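Local coordinates for protein group II chitinase (Ostrinia furnacalis, PDB 6JAV) that probably hydrolyses internal links of chitin as an endochitinase, this chain being one glycosyl hydrolase family 18 catalytic domain of a much longer insect protein, at residues A[206-211]-A[267-272]. Sequence-based numbering, arbitrary orientation.
Sequences KKTGHV and IPVSDG
Thr208 meets Ile267 through both its backbone and its side chain. Thr208 N gives a hydrogen bond of 2.9 Å to Ile267 O, lying in the carbonyl plane, and Ile267 N returns one to Thr208 OG1 at 3.1 Å, with an N-H...O angle of 162°. Chi1 of 59° sets OG1 between the backbone N and the carbonyl carbon of its own residue, the position from which it faces that N-H; the same hydroxyl also bonds Gly264 O. Thr208 CG2 turns to the apolar side, 3.5 Å from Val269 CG2 and 3.6 Å from Ile267 CG1. Ile257 and Phe255 of strand 244-257 pack against this group. On the far side of Lys207 and Pro268, Val269 N reaches Lys206 O at 3.0 Å from well above the carbonyl plane, completing a single beta bridge centred on Lys207 and Pro268. The Lys206 chain folds back, bent at chi2, chi3 and chi4, and NZ makes a 3.0 Å bond to Val269 O and a weak one to Ser270 O, so two main-chain carbonyls share the ammonium. Lys207 instead runs extended away to a salt bridge with Asp221. The contact ties the long loop after barrel strand 192-195 to the short strand 269-270, consistent with the alpha+beta insertion that many family 18 chitinases carry on the TIM barrel, with the Asp271 side chain about 9 Å from the bound inhibitor.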
loop_
_atom_site.group_PDB
_atom_site.type_symbol
_atom_site.label_atom_id
_atom_site.label_comp_id
_atom_site.label_asym_id
_atom_site.label_seq_id
_atom_site.Cartn_x
_atom_site.Cartn_y
_atom_site.Cartn_z
ATOM N N LYS A 206 4.031 1.977 21.062
ATOM C CA LYS A 206 3.776 2.548 22.389
ATOM C C LYS A 206 4.283 3.981 22.534
ATOM O O LYS A 206 4.426 4.494 23.658
ATOM C CB LYS A 206 4.290 1.649 23.525
ATOM C CG LYS A 206 3.813 0.203 23.434
ATOM C CD LYS A 206 2.310 0.098 23.349
ATOM C CE LYS A 206 1.651 0.611 24.620
ATOM N NZ LYS A 206 0.310 1.212 24.369
ATOM N N LYS A 207 4.549 4.656 21.423
ATOM C CA LYS A 207 4.890 6.067 21.449
ATOM C C LYS A 207 4.546 6.633 20.080
ATOM O O LYS A 207 4.378 5.877 19.118
ATOM C CB LYS A 207 6.362 6.299 21.815
ATOM C CG LYS A 207 7.360 5.673 20.855
ATOM C CD LYS A 207 8.799 5.933 21.322
ATOM C CE LYS A 207 9.814 5.483 20.291
ATOM N NZ LYS A 207 11.174 5.478 20.898
ATOM N N THR A 208 4.410 7.956 20.008
ATOM C CA THR A 208 4.010 8.585 18.747
ATOM C C THR A 208 5.153 8.571 17.742
ATOM O O THR A 208 6.335 8.613 18.099
ATOM C CB THR A 208 3.545 10.026 18.971
ATOM O OG1 THR A 208 4.599 10.791 19.577
ATOM C CG2 THR A 208 2.302 10.050 19.842
ATOM N N GLY A 209 4.788 8.508 16.467
ATOM C CA GLY A 209 5.761 8.594 15.390
ATOM C C GLY A 209 5.011 8.766 14.089
ATOM O O GLY A 209 3.776 8.673 14.047
ATOM N N HIS A 210 5.767 9.032 13.027
ATOM C CA HIS A 210 5.144 9.303 11.734
ATOM C C HIS A 210 4.881 8.028 10.939
ATOM O O HIS A 210 5.770 7.192 10.784
ATOM C CB HIS A 210 5.966 10.269 10.886
ATOM C CG HIS A 210 5.123 10.978 9.895
ATOM N ND1 HIS A 210 4.745 10.407 8.691
ATOM C CD2 HIS A 210 4.502 12.177 9.959
ATOM C CE1 HIS A 210 3.947 11.240 8.049
ATOM N NE2 HIS A 210 3.777 12.323 8.801
ATOM N N VAL A 211 3.663 7.917 10.384
ATOM C CA VAL A 211 3.313 6.788 9.515
ATOM C C VAL A 211 4.342 6.541 8.404
ATOM O O VAL A 211 4.565 5.392 8.003
ATOM C CB VAL A 211 1.875 6.964 8.973
ATOM C CG1 VAL A 211 1.710 8.230 8.146
ATOM C CG2 VAL A 211 1.442 5.710 8.166
ATOM N N ILE A 267 6.424 10.463 22.119
ATOM C CA ILE A 267 5.819 10.581 23.450
ATOM C C ILE A 267 4.997 9.339 23.770
ATOM O O ILE A 267 4.463 8.694 22.851
ATOM C CB ILE A 267 4.963 11.853 23.579
ATOM C CG1 ILE A 267 3.698 11.748 22.717
ATOM C CG2 ILE A 267 5.770 13.108 23.222
ATOM C CD1 ILE A 267 2.778 12.907 22.877
ATOM N N PRO A 268 4.839 8.978 25.050
ATOM C CA PRO A 268 4.163 7.721 25.394
ATOM C C PRO A 268 2.708 7.669 24.952
ATOM O O PRO A 268 1.966 8.654 25.024
ATOM C CB PRO A 268 4.285 7.659 26.926
ATOM C CG PRO A 268 5.519 8.427 27.209
ATOM C CD PRO A 268 5.525 9.563 26.223
ATOM N N VAL A 269 2.301 6.477 24.533
ATOM C CA VAL A 269 0.979 6.218 23.988
ATOM C C VAL A 269 0.386 5.015 24.704
ATOM O O VAL A 269 1.082 4.024 24.953
ATOM C CB VAL A 269 1.111 5.959 22.468
ATOM C CG1 VAL A 269 -0.038 5.093 21.947
ATOM C CG2 VAL A 269 1.229 7.294 21.733
ATOM N N SER A 270 -0.899 5.100 25.043
ATOM C CA SER A 270 -1.579 4.023 25.745
ATOM C C SER A 270 -2.352 3.078 24.835
ATOM O O SER A 270 -2.588 1.931 25.227
ATOM C CB SER A 270 -2.522 4.590 26.816
ATOM O OG SER A 270 -3.549 5.372 26.240
ATOM N N ASP A 271 -2.747 3.516 23.640
ATOM C CA ASP A 271 -3.576 2.711 22.750
ATOM C C ASP A 271 -3.576 3.395 21.391
ATOM O O ASP A 271 -3.083 4.518 21.239
ATOM C CB ASP A 271 -5.014 2.633 23.277
ATOM C CG ASP A 271 -5.780 1.427 22.757
ATOM O OD1 ASP A 271 -5.246 0.663 21.921
ATOM O OD2 ASP A 271 -6.942 1.248 23.189
ATOM N N GLY A 272 -4.155 2.708 20.406
ATOM C CA GLY A 272 -4.510 3.369 19.166
ATOM C C GLY A 272 -5.477 4.516 19.398
ATOM O O GLY A 272 -6.128 4.626 20.438
#